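PDB 6WQV: endoglucanase from Ruminococcus champanellensis, which probably hydrolyses internal beta-1,4 linkages of cellulose and, as a broad-specificity family 5 endoglucanase, of related plant polysaccharides such as xylan. Local coordinates for residues L29-D34 with W321-F326; Y188-V193 with L227-V232; F248-S253 with E331-L336. All blocks are in the same frame, centred on the assembly; numbering follows the deposited sequence.

Contact 1 (L29-D34 with W321-F326); sequences LGNTLD and WDNNAF. With BGC (beta-D-glucopyranose), chain E; GLC (alpha-D-glucopyranose), chain B; EDO (1,2-ethanediol), chain I.
G30 lies against the indole of W321 where the first and last strands of the TIM barrel, 26-29 and 318-322, close the parallel sheet and run out into the sugar-binding loops. The backbone component is a single bond from G30 N to D322 O (2.9 Å), bent to 135° at the hydrogen.

Aromatic contacts come next. W321 turns CG away from its own backbone N (chi1 176°, anti), which carries the indole under G30. The CA of G30 makes a CH-pi contact over the six-membered ring of W321, 3.9 Å from its centroid, while C3 of the alpha-glucose covers the opposite face toward the rim. The indole is thus sandwiched between main chain and sugar. D34 reaches the ring's edge, with OD2 3.4 Å from W321 CH2 and the carboxylate steeply turned at 79° to the indole. The same carboxylate receives the backbone N atoms of N31 and T32 and so ties down the loop.

Polar side chains gather on the neighbouring beta-glucose. N31 and N323 lie side by side, pointing the same way, and N31 ND2 packs 3.6 Å from N323 CB. N31 ND2 donates a nearly straight bond to O3 of the beta-glucose (2.9 Å), an oxygen that N323 ND2 also reaches. W321 NE1 donates to O2 of the beta-glucose (3.1 Å). A water joins N31 ND2 to N323 O, and the N323 amide is itself held by E331 O and F333 N.

The indole face therefore receives the alpha-glucose while its NE1 edge and the two amides hold O2 and O3 of the beta-glucose, so that one side chain, W321, serves both units of the glycan.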
loop_
_atom_site.group_PDB
_atom_site.type_symbol
_atom_site.label_atom_id
_atom_site.label_comp_id
_atom_site.label_asym_id
_atom_site.label_seq_id
_atom_site.Cartn_x
_atom_site.Cartn_y
_atom_site.Cartn_z
ATOM N N LEU A 29 -0.662 6.871 4.932
ATOM C CA LEU A 29 0.181 8.050 5.175
ATOM C C LEU A 29 0.951 8.382 3.893
ATOM O O LEU A 29 2.155 8.137 3.759
ATOM C CB LEU A 29 1.132 7.754 6.326
ATOM C CG LEU A 29 2.024 8.891 6.829
ATOM C CD1 LEU A 29 1.221 9.953 7.563
ATOM C CD2 LEU A 29 3.133 8.375 7.718
ATOM N N GLY A 30 0.226 8.937 2.929
ATOM C CA GLY A 30 0.779 9.105 1.598
ATOM C C GLY A 30 1.671 10.323 1.430
ATOM O O GLY A 30 1.558 11.333 2.132
ATOM N N ASN A 31 2.573 10.230 0.441
ATOM C CA ASN A 31 3.502 11.305 0.069
ATOM C C ASN A 31 4.372 11.775 1.245
ATOM O O ASN A 31 4.732 12.954 1.342
ATOM C CB ASN A 31 2.774 12.493 -0.577
ATOM C CG ASN A 31 2.456 12.274 -2.040
ATOM O OD1 ASN A 31 2.615 11.168 -2.558
ATOM N ND2 ASN A 31 2.010 13.324 -2.713
ATOM N N THR A 32 4.748 10.829 2.109
ATOM C CA THR A 32 5.445 11.102 3.359
ATOM C C THR A 32 6.739 10.309 3.366
ATOM O O THR A 32 7.732 10.751 2.770
ATOM C CB THR A 32 4.474 10.840 4.519
ATOM O OG1 THR A 32 3.277 11.618 4.322
ATOM C CG2 THR A 32 5.063 11.213 5.849
ATOM N N LEU A 33 6.806 9.155 4.044
ATOM C CA LEU A 33 8.039 8.360 4.026
ATOM C C LEU A 33 8.297 7.735 2.661
ATOM O O LEU A 33 9.403 7.226 2.429
ATOM C CB LEU A 33 8.000 7.295 5.119
ATOM C CG LEU A 33 7.772 7.830 6.542
ATOM C CD1 LEU A 33 7.782 6.668 7.545
ATOM C CD2 LEU A 33 8.785 8.911 6.912
ATOM N N ASP A 34 7.307 7.787 1.760
ATOM C CA ASP A 34 7.435 7.354 0.374
ATOM C C ASP A 34 8.003 8.430 -0.551
ATOM O O ASP A 34 8.328 8.118 -1.703
ATOM C CB ASP A 34 6.081 6.869 -0.180
ATOM C CG ASP A 34 4.897 7.797 0.163
ATOM O OD1 ASP A 34 4.766 8.211 1.336
ATOM O OD2 ASP A 34 4.081 8.068 -0.745
ATOM N N TRP A 321 -6.094 6.430 0.053
ATOM C CA TRP A 321 -4.798 7.053 -0.213
ATOM C C TRP A 321 -4.879 8.540 0.137
ATOM O O TRP A 321 -5.519 9.307 -0.583
ATOM C CB TRP A 321 -4.408 6.874 -1.678
ATOM C CG TRP A 321 -3.136 7.561 -2.028
ATOM C CD1 TRP A 321 -2.983 8.709 -2.750
ATOM C CD2 TRP A 321 -1.819 7.145 -1.662
ATOM N NE1 TRP A 321 -1.655 9.039 -2.849
ATOM C CE2 TRP A 321 -0.914 8.091 -2.193
ATOM C CE3 TRP A 321 -1.309 6.063 -0.939
ATOM C CZ2 TRP A 321 0.455 7.987 -2.012
ATOM C CZ3 TRP A 321 0.053 5.958 -0.765
ATOM C CH2 TRP A 321 0.926 6.910 -1.304
ATOM N N ASP A 322 -4.230 8.956 1.233
ATOM C CA ASP A 322 -4.296 10.345 1.704
ATOM C C ASP A 322 -2.924 10.994 1.541
ATOM O O ASP A 322 -2.007 10.747 2.335
ATOM C CB ASP A 322 -4.758 10.417 3.163
ATOM C CG ASP A 322 -5.175 11.813 3.570
ATOM O OD1 ASP A 322 -4.648 12.775 2.984
ATOM O OD2 ASP A 322 -6.015 11.935 4.489
ATOM N N ASN A 323 -2.784 11.848 0.526
ATOM C CA ASN A 323 -1.529 12.541 0.288
ATOM C C ASN A 323 -1.533 13.979 0.790
ATOM O O ASN A 323 -0.646 14.754 0.424
ATOM C CB ASN A 323 -1.134 12.495 -1.193
ATOM C CG ASN A 323 -2.066 13.283 -2.080
ATOM O OD1 ASN A 323 -3.082 13.828 -1.630
ATOM N ND2 ASN A 323 -1.721 13.364 -3.360
ATOM N N ASN A 324 -2.511 14.355 1.618
ATOM C CA ASN A 324 -2.507 15.652 2.294
ATOM C C ASN A 324 -2.552 16.826 1.310
ATOM O O ASN A 324 -2.101 17.920 1.630
ATOM C CB ASN A 324 -1.306 15.776 3.244
ATOM C CG ASN A 324 -1.432 16.933 4.212
ATOM O OD1 ASN A 324 -2.483 17.134 4.809
ATOM N ND2 ASN A 324 -0.354 17.691 4.375
ATOM N N ALA A 325 -3.114 16.617 0.115
ATOM C CA ALA A 325 -3.170 17.642 -0.924
ATOM C C ALA A 325 -4.629 17.912 -1.279
ATOM O O ALA A 325 -5.381 16.982 -1.577
ATOM C CB ALA A 325 -2.392 17.185 -2.165
ATOM N N PHE A 326 -5.017 19.188 -1.252
ATOM C CA PHE A 326 -6.417 19.597 -1.375
ATOM C C PHE A 326 -6.696 20.419 -2.620
ATOM O O PHE A 326 -7.587 20.060 -3.398
ATOM C CB PHE A 326 -6.862 20.320 -0.073
ATOM C CG PHE A 326 -6.687 19.449 1.123
ATOM C CD1 PHE A 326 -7.648 18.516 1.449
ATOM C CD2 PHE A 326 -5.507 19.476 1.850
ATOM C CE1 PHE A 326 -7.456 17.644 2.505
ATOM C CE2 PHE A 326 -5.310 18.610 2.906
ATOM C CZ PHE A 326 -6.287 17.685 3.225
HETATM C C2 BGC E . 0.500 10.703 -5.341
HETATM C C3 BGC E . 1.127 11.831 -6.095
HETATM C C4 BGC E . 2.610 11.642 -6.286
HETATM C C5 BGC E . 2.915 10.309 -6.934
HETATM C C6 BGC E . 4.365 9.953 -7.022
HETATM C C1 BGC E . 0.800 9.361 -5.993
HETATM O O2 BGC E . -0.935 10.884 -5.257
HETATM O O3 BGC E . 0.875 13.082 -5.361
HETATM O O4 BGC E . 3.130 12.663 -7.217
HETATM O O5 BGC E . 2.278 9.221 -6.140
HETATM O O6 BGC E . 4.526 8.779 -7.826
HETATM C C1 GLC B . -0.254 4.363 -6.775
HETATM C C2 GLC B . 0.903 4.753 -5.875
HETATM C C3 GLC B . 0.842 6.007 -5.113
HETATM C C4 GLC B . 0.320 7.130 -5.977
HETATM C C5 GLC B . -1.075 6.736 -6.403
HETATM C C6 GLC B . -1.860 7.833 -7.101
HETATM O O1 GLC B . -1.231 3.580 -6.228
HETATM O O2 GLC B . 1.180 3.600 -5.022
HETATM O O3 GLC B . 2.218 6.308 -4.671
HETATM O O4 GLC B . 0.338 8.347 -5.225
HETATM O O5 GLC B . -0.979 5.585 -7.335
HETATM O O6 GLC B . -1.276 8.196 -8.275
HETATM C C1 EDO I . -2.863 22.487 -0.015
HETATM O O1 EDO I . -3.135 21.123 -0.347
HETATM C C2 EDO I . -4.059 23.343 -0.413
HETATM O O2 EDO I . -4.237 23.221 -1.828
HETATM O O HOH W 1 1.297 15.784 -1.198
#

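Contact 2 (Y188-V193 with L227-V232); sequences YNQTFV and LPTDTV
Q190 and P228 bring one flank of a TIM-barrel helix, 179-197, against the irregular chain that leads from helix 219-223 into strand 236-241. Their CA atoms are 4.8 Å apart, the closest backbone approach of the two segments.

The tight part combines the proline ring with the glutamine amide. P228 CG rests 3.8 Å from N189 CB, and the same ring carbon also touches the helix backbone at N189 O. One turn further on, V193 CG2 packs 3.8 Å from P228 CB, the two side chains crossing at about a right angle. The proline ring thus sits over the helix between the 189 and 193 positions, and V193 continues inward onto L236 of the next strand. N189 turns its amide to a different task, with ND2 bonded to P211 O. In Q190, CG stands opposite the backbone N (chi1 -176°), and a bend at chi2 swings the terminal amide over to the T229 backbone. That amide uses both of its ends on one residue. OE1 accepts from T229 N at 2.8 Å through an in-plane lone pair, while NE2 gives its hydrogen to T229 O at 2.9 Å, the bond almost straight at 175° and the acceptor within 1° of the glutamine amide plane.

Toward solvent the contact loosens. The side chain of T229 is exposed and merely borders the contact near Q190 OE1. The carboxylate of D230 finds its charged partner in R197, one helical turn beyond V193, and meets the valine itself only at the edge, where V193 CG1 lies 3.6 Å from D230 OD1.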
loop_
_atom_site.group_PDB
_atom_site.type_symbol
_atom_site.label_atom_id
_atom_site.label_comp_id
_atom_site.label_asym_id
_atom_site.label_seq_id
_atom_site.Cartn_x
_atom_site.Cartn_y
_atom_site.Cartn_z
ATOM N N TYR A 188 10.125 -12.131 -7.600
ATOM C CA TYR A 188 10.379 -11.123 -6.575
ATOM C C TYR A 188 9.479 -11.330 -5.359
ATOM O O TYR A 188 9.940 -11.223 -4.214
ATOM C CB TYR A 188 10.172 -9.721 -7.156
ATOM C CG TYR A 188 11.141 -9.293 -8.253
ATOM C CD1 TYR A 188 12.322 -9.984 -8.502
ATOM C CD2 TYR A 188 10.863 -8.181 -9.041
ATOM C CE1 TYR A 188 13.201 -9.574 -9.510
ATOM C CE2 TYR A 188 11.739 -7.760 -10.042
ATOM C CZ TYR A 188 12.903 -8.461 -10.271
ATOM O OH TYR A 188 13.775 -8.074 -11.264
ATOM N N ASN A 189 8.192 -11.620 -5.581
ATOM C CA ASN A 189 7.308 -11.881 -4.448
ATOM C C ASN A 189 7.750 -13.127 -3.687
ATOM O O ASN A 189 7.687 -13.162 -2.448
ATOM C CB ASN A 189 5.856 -12.029 -4.910
ATOM C CG ASN A 189 5.173 -10.703 -5.131
ATOM O OD1 ASN A 189 5.495 -9.713 -4.475
ATOM N ND2 ASN A 189 4.219 -10.676 -6.055
ATOM N N GLN A 190 8.189 -14.166 -4.410
ATOM C CA GLN A 190 8.656 -15.384 -3.752
ATOM C C GLN A 190 9.890 -15.103 -2.904
ATOM O O GLN A 190 10.005 -15.587 -1.769
ATOM C CB GLN A 190 8.953 -16.465 -4.791
ATOM C CG GLN A 190 9.360 -17.784 -4.175
ATOM C CD GLN A 190 8.222 -18.441 -3.415
ATOM O OE1 GLN A 190 7.273 -18.950 -4.014
ATOM N NE2 GLN A 190 8.306 -18.421 -2.085
ATOM N N THR A 191 10.824 -14.309 -3.428
ATOM C CA THR A 191 12.007 -13.950 -2.651
ATOM C C THR A 191 11.620 -13.217 -1.377
ATOM O O THR A 191 12.147 -13.502 -0.297
ATOM C CB THR A 191 12.934 -13.085 -3.503
ATOM O OG1 THR A 191 13.407 -13.864 -4.608
ATOM C CG2 THR A 191 14.113 -12.588 -2.692
ATOM N N PHE A 192 10.712 -12.244 -1.489
ATOM C CA PHE A 192 10.268 -11.504 -0.314
ATOM C C PHE A 192 9.748 -12.441 0.769
ATOM O O PHE A 192 10.131 -12.335 1.941
ATOM C CB PHE A 192 9.199 -10.486 -0.745
ATOM C CG PHE A 192 8.285 -10.036 0.367
ATOM C CD1 PHE A 192 8.760 -9.274 1.422
ATOM C CD2 PHE A 192 6.938 -10.363 0.336
ATOM C CE1 PHE A 192 7.896 -8.858 2.441
ATOM C CE2 PHE A 192 6.075 -9.955 1.341
ATOM C CZ PHE A 192 6.556 -9.203 2.393
ATOM N N VAL A 193 8.870 -13.368 0.398
ATOM C CA VAL A 193 8.302 -14.275 1.393
ATOM C C VAL A 193 9.403 -15.120 2.027
ATOM O O VAL A 193 9.485 -15.245 3.253
ATOM C CB VAL A 193 7.193 -15.131 0.765
ATOM C CG1 VAL A 193 6.749 -16.223 1.716
ATOM C CG2 VAL A 193 6.012 -14.258 0.371
ATOM N N LEU A 227 0.741 -16.979 -6.566
ATOM C CA LEU A 227 0.939 -16.677 -5.150
ATOM C C LEU A 227 2.179 -17.416 -4.660
ATOM O O LEU A 227 2.327 -18.613 -4.942
ATOM C CB LEU A 227 -0.278 -17.114 -4.342
ATOM C CG LEU A 227 -0.417 -16.543 -2.929
ATOM C CD1 LEU A 227 -0.719 -15.060 -2.946
ATOM C CD2 LEU A 227 -1.491 -17.336 -2.177
ATOM N N PRO A 228 3.088 -16.752 -3.939
ATOM C CA PRO A 228 4.291 -17.446 -3.458
ATOM C C PRO A 228 3.958 -18.688 -2.645
ATOM O O PRO A 228 2.935 -18.753 -1.958
ATOM C CB PRO A 228 4.984 -16.397 -2.579
ATOM C CG PRO A 228 4.517 -15.113 -3.078
ATOM C CD PRO A 228 3.120 -15.316 -3.616
ATOM N N THR A 229 4.836 -19.684 -2.739
ATOM C CA THR A 229 4.807 -20.810 -1.817
ATOM C C THR A 229 5.308 -20.342 -0.458
ATOM O O THR A 229 6.300 -19.618 -0.361
ATOM C CB THR A 229 5.711 -21.920 -2.353
ATOM O OG1 THR A 229 5.214 -22.371 -3.620
ATOM C CG2 THR A 229 5.777 -23.117 -1.400
ATOM N N ASP A 230 4.597 -20.732 0.596
ATOM C CA ASP A 230 4.880 -20.274 1.947
ATOM C C ASP A 230 5.240 -21.464 2.826
ATOM O O ASP A 230 4.984 -22.623 2.488
ATOM C CB ASP A 230 3.673 -19.499 2.526
ATOM C CG ASP A 230 4.065 -18.449 3.575
ATOM O OD1 ASP A 230 5.219 -18.433 4.060
ATOM O OD2 ASP A 230 3.193 -17.620 3.917
ATOM N N THR A 231 5.885 -21.161 3.945
ATOM C CA THR A 231 6.270 -22.149 4.937
ATOM C C THR A 231 5.167 -22.415 5.947
ATOM O O THR A 231 5.294 -23.332 6.766
ATOM C CB THR A 231 7.488 -21.616 5.684
ATOM O OG1 THR A 231 7.187 -20.304 6.167
ATOM C CG2 THR A 231 8.691 -21.518 4.765
ATOM N N VAL A 232 4.099 -21.627 5.906
ATOM C CA VAL A 232 2.979 -21.718 6.826
ATOM C C VAL A 232 1.724 -21.433 6.016
ATOM O O VAL A 232 1.765 -20.724 5.007
ATOM C CB VAL A 232 3.144 -20.725 7.996
ATOM C CG1 VAL A 232 3.450 -19.336 7.472
ATOM C CG2 VAL A 232 1.908 -20.713 8.876
#

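Contact 3 (F248-S253 with E331-L336); sequences FALNTS and ENFGLL. With BGC (beta-D-glucopyranose), chain E; GLC (alpha-D-glucopyranose), chain B.
T252 and E331 mark the closest backbone approach, 6.9 Å between their CA atoms, on the sugar-binding side of the TIM barrel, where the end of the short helix 246-249 with the chain leaving it meets the loop that follows the last barrel strand, 318-322. L250 is the first residue to depart from helical geometry, and an Asx turn follows, in which N251 OD1 accepts from S253 N. At this spacing the segments touch mainly through side chains, and one water bridges L250 O and E331 OE2, donating to both.

F333 supplies the main apolar surface. L250 CD1 comes up to the edge of its ring, in plane, 3.7 Å from CZ, and the carbonyl oxygen of A249 lies 3.5 Å from CE1. The leucine gets there with CG opposite its backbone N (chi1 -176°), and the same methyl also faces O6 of the alpha-glucose. Beyond the contact the phenyl ring meets Y243 and W321, so it joins a cluster of pocket aromatics. On the exposed side T252 CG2 makes a looser contact with E331 CG at 4.2 Å.

E331 extends past CG to bring its carboxylate to the sugars. The two carboxylate oxygens divide the work: OE2 takes the water, and OE1 serves the glycan. This arrangement lets one acidic group span adjacent glucose units, and the negative charge would probably strengthen its grip on their hydroxyls. E331 OE1 accepts from O6 of the alpha-glucose and from O2 of the beta-glucose, each at 2.8 Å.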
loop_
_atom_site.group_PDB
_atom_site.type_symbol
_atom_site.label_atom_id
_atom_site.label_comp_id
_atom_site.label_asym_id
_atom_site.label_seq_id
_atom_site.Cartn_x
_atom_site.Cartn_y
_atom_site.Cartn_z
ATOM N N PHE A 248 -13.004 9.342 -13.381
ATOM C CA PHE A 248 -13.514 10.128 -12.261
ATOM C C PHE A 248 -12.494 10.208 -11.135
ATOM O O PHE A 248 -12.237 11.289 -10.585
ATOM C CB PHE A 248 -14.796 9.462 -11.751
ATOM C CG PHE A 248 -15.360 10.081 -10.496
ATOM C CD1 PHE A 248 -16.057 11.272 -10.561
ATOM C CD2 PHE A 248 -15.204 9.469 -9.258
ATOM C CE1 PHE A 248 -16.580 11.853 -9.429
ATOM C CE2 PHE A 248 -15.731 10.054 -8.116
ATOM C CZ PHE A 248 -16.422 11.238 -8.205
ATOM N N ALA A 249 -11.896 9.078 -10.782
ATOM C CA ALA A 249 -11.188 8.938 -9.517
ATOM C C ALA A 249 -9.719 9.330 -9.595
ATOM O O ALA A 249 -9.167 9.833 -8.608
ATOM C CB ALA A 249 -11.286 7.487 -9.035
ATOM N N LEU A 250 -9.058 9.067 -10.724
ATOM C CA LEU A 250 -7.606 9.203 -10.811
ATOM C C LEU A 250 -7.123 10.088 -11.951
ATOM O O LEU A 250 -6.009 10.617 -11.856
ATOM C CB LEU A 250 -6.948 7.820 -10.943
ATOM C CG LEU A 250 -5.421 7.744 -10.949
ATOM C CD1 LEU A 250 -4.813 8.431 -9.732
ATOM C CD2 LEU A 250 -4.962 6.279 -11.024
ATOM N N ASN A 251 -7.911 10.282 -13.005
ATOM C CA ASN A 251 -7.513 11.110 -14.140
ATOM C C ASN A 251 -7.730 12.574 -13.786
ATOM O O ASN A 251 -8.873 13.022 -13.639
ATOM C CB ASN A 251 -8.357 10.727 -15.351
ATOM C CG ASN A 251 -7.915 11.428 -16.628
ATOM O OD1 ASN A 251 -7.062 12.315 -16.607
ATOM N ND2 ASN A 251 -8.509 11.031 -17.747
ATOM N N THR A 252 -6.639 13.335 -13.655
ATOM C CA THR A 252 -6.787 14.747 -13.326
ATOM C C THR A 252 -7.495 15.528 -14.428
ATOM O O THR A 252 -8.004 16.621 -14.159
ATOM C CB THR A 252 -5.434 15.392 -13.014
ATOM O OG1 THR A 252 -4.543 15.213 -14.120
ATOM C CG2 THR A 252 -4.814 14.783 -11.763
ATOM N N SER A 253 -7.537 15.001 -15.653
ATOM C CA SER A 253 -8.254 15.624 -16.759
ATOM C C SER A 253 -9.632 15.019 -16.987
ATOM O O SER A 253 -10.360 15.478 -17.876
ATOM C CB SER A 253 -7.437 15.499 -18.050
ATOM O OG SER A 253 -6.209 16.195 -17.947
ATOM N N GLU A 331 -2.202 15.852 -7.848
ATOM C CA GLU A 331 -3.255 14.941 -7.429
ATOM C C GLU A 331 -3.697 15.307 -6.020
ATOM O O GLU A 331 -2.898 15.262 -5.084
ATOM C CB GLU A 331 -2.746 13.501 -7.462
ATOM C CG GLU A 331 -2.404 13.036 -8.865
ATOM C CD GLU A 331 -1.840 11.619 -8.936
ATOM O OE1 GLU A 331 -1.764 10.913 -7.904
ATOM O OE2 GLU A 331 -1.477 11.207 -10.061
ATOM N N ASN A 332 -4.963 15.664 -5.863
ATOM C CA ASN A 332 -5.472 16.103 -4.565
ATOM C C ASN A 332 -6.295 14.993 -3.926
ATOM O O ASN A 332 -7.519 14.948 -4.046
ATOM C CB ASN A 332 -6.275 17.382 -4.734
ATOM C CG ASN A 332 -5.422 18.534 -5.182
ATOM O OD1 ASN A 332 -4.423 18.861 -4.548
ATOM N ND2 ASN A 332 -5.799 19.145 -6.298
ATOM N N PHE A 333 -5.609 14.111 -3.208
ATOM C CA PHE A 333 -6.232 12.998 -2.511
ATOM C C PHE A 333 -6.340 13.226 -1.005
ATOM O O PHE A 333 -6.626 12.287 -0.257
ATOM C CB PHE A 333 -5.469 11.701 -2.794
ATOM C CG PHE A 333 -5.721 11.115 -4.166
ATOM C CD1 PHE A 333 -6.959 10.567 -4.486
ATOM C CD2 PHE A 333 -4.706 11.048 -5.106
ATOM C CE1 PHE A 333 -7.187 10.008 -5.734
ATOM C CE2 PHE A 333 -4.931 10.482 -6.355
ATOM C CZ PHE A 333 -6.177 9.969 -6.667
ATOM N N GLY A 334 -6.140 14.458 -0.542
ATOM C CA GLY A 334 -6.193 14.719 0.882
ATOM C C GLY A 334 -7.564 14.450 1.474
ATOM O O GLY A 334 -8.601 14.653 0.839
ATOM N N LEU A 335 -7.560 14.013 2.730
ATOM C CA LEU A 335 -8.784 13.788 3.489
ATOM C C LEU A 335 -8.603 14.426 4.857
ATOM O O LEU A 335 -9.430 15.247 5.268
ATOM C CB LEU A 335 -9.083 12.294 3.574
ATOM C CG LEU A 335 -10.458 11.867 4.075
ATOM C CD1 LEU A 335 -11.557 12.312 3.131
ATOM C CD2 LEU A 335 -10.501 10.361 4.239
ATOM N N LEU A 336 -7.511 14.087 5.539
ATOM C CA LEU A 336 -7.108 14.762 6.770
ATOM C C LEU A 336 -6.175 15.909 6.412
ATOM O O LEU A 336 -5.135 15.698 5.779
ATOM C CB LEU A 336 -6.356 13.798 7.690
ATOM C CG LEU A 336 -5.763 14.406 8.973
ATOM C CD1 LEU A 336 -6.869 14.973 9.846
ATOM C CD2 LEU A 336 -4.951 13.353 9.717
HETATM C C2 BGC E . 0.500 10.703 -5.341
HETATM C C3 BGC E . 1.127 11.831 -6.095
HETATM C C4 BGC E . 2.610 11.642 -6.286
HETATM C C5 BGC E . 2.915 10.309 -6.934
HETATM C C6 BGC E . 4.365 9.953 -7.022
HETATM C C1 BGC E . 0.800 9.361 -5.993
HETATM O O2 BGC E . -0.935 10.884 -5.257
HETATM O O3 BGC E . 0.875 13.082 -5.361
HETATM O O4 BGC E . 3.130 12.663 -7.217
HETATM O O5 BGC E . 2.278 9.221 -6.140
HETATM O O6 BGC E . 4.526 8.779 -7.826
HETATM C C1 GLC B . -0.254 4.363 -6.775
HETATM C C2 GLC B . 0.903 4.753 -5.875
HETATM C C3 GLC B . 0.842 6.007 -5.113
HETATM C C4 GLC B . 0.320 7.130 -5.977
HETATM C C5 GLC B . -1.075 6.736 -6.403
HETATM C C6 GLC B . -1.860 7.833 -7.101
HETATM O O1 GLC B . -1.231 3.580 -6.228
HETATM O O2 GLC B . 1.180 3.600 -5.022
HETATM O O3 GLC B . 2.218 6.308 -4.671
HETATM O O4 GLC B . 0.338 8.347 -5.225
HETATM O O5 GLC B . -0.979 5.585 -7.335
HETATM O O6 GLC B . -1.276 8.196 -8.275
HETATM O O HOH W 2 -3.313 10.773 -12.136
#

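Overall arrangement
Contacts 1 and 3 are neighbours on the sugar-binding side of the barrel, their centres about 11 Å apart, and both touch the same two glucose units. Contact 1 is fully buried, whereas contact 3 runs from pocket to exposed rim. Their segments alternate along the chain and are bonded directly, D322 OD2 receiving L336 N. Contact 2 lies on the opposite side of the chain's centre, about 29 Å from contact 1 between centres, nested within the loop that contact 1 closes. It joins helix to loop on the barrel's outside and pairs an amide with backbone, while the pocket contacts turn their polar groups toward glycan hydroxyls.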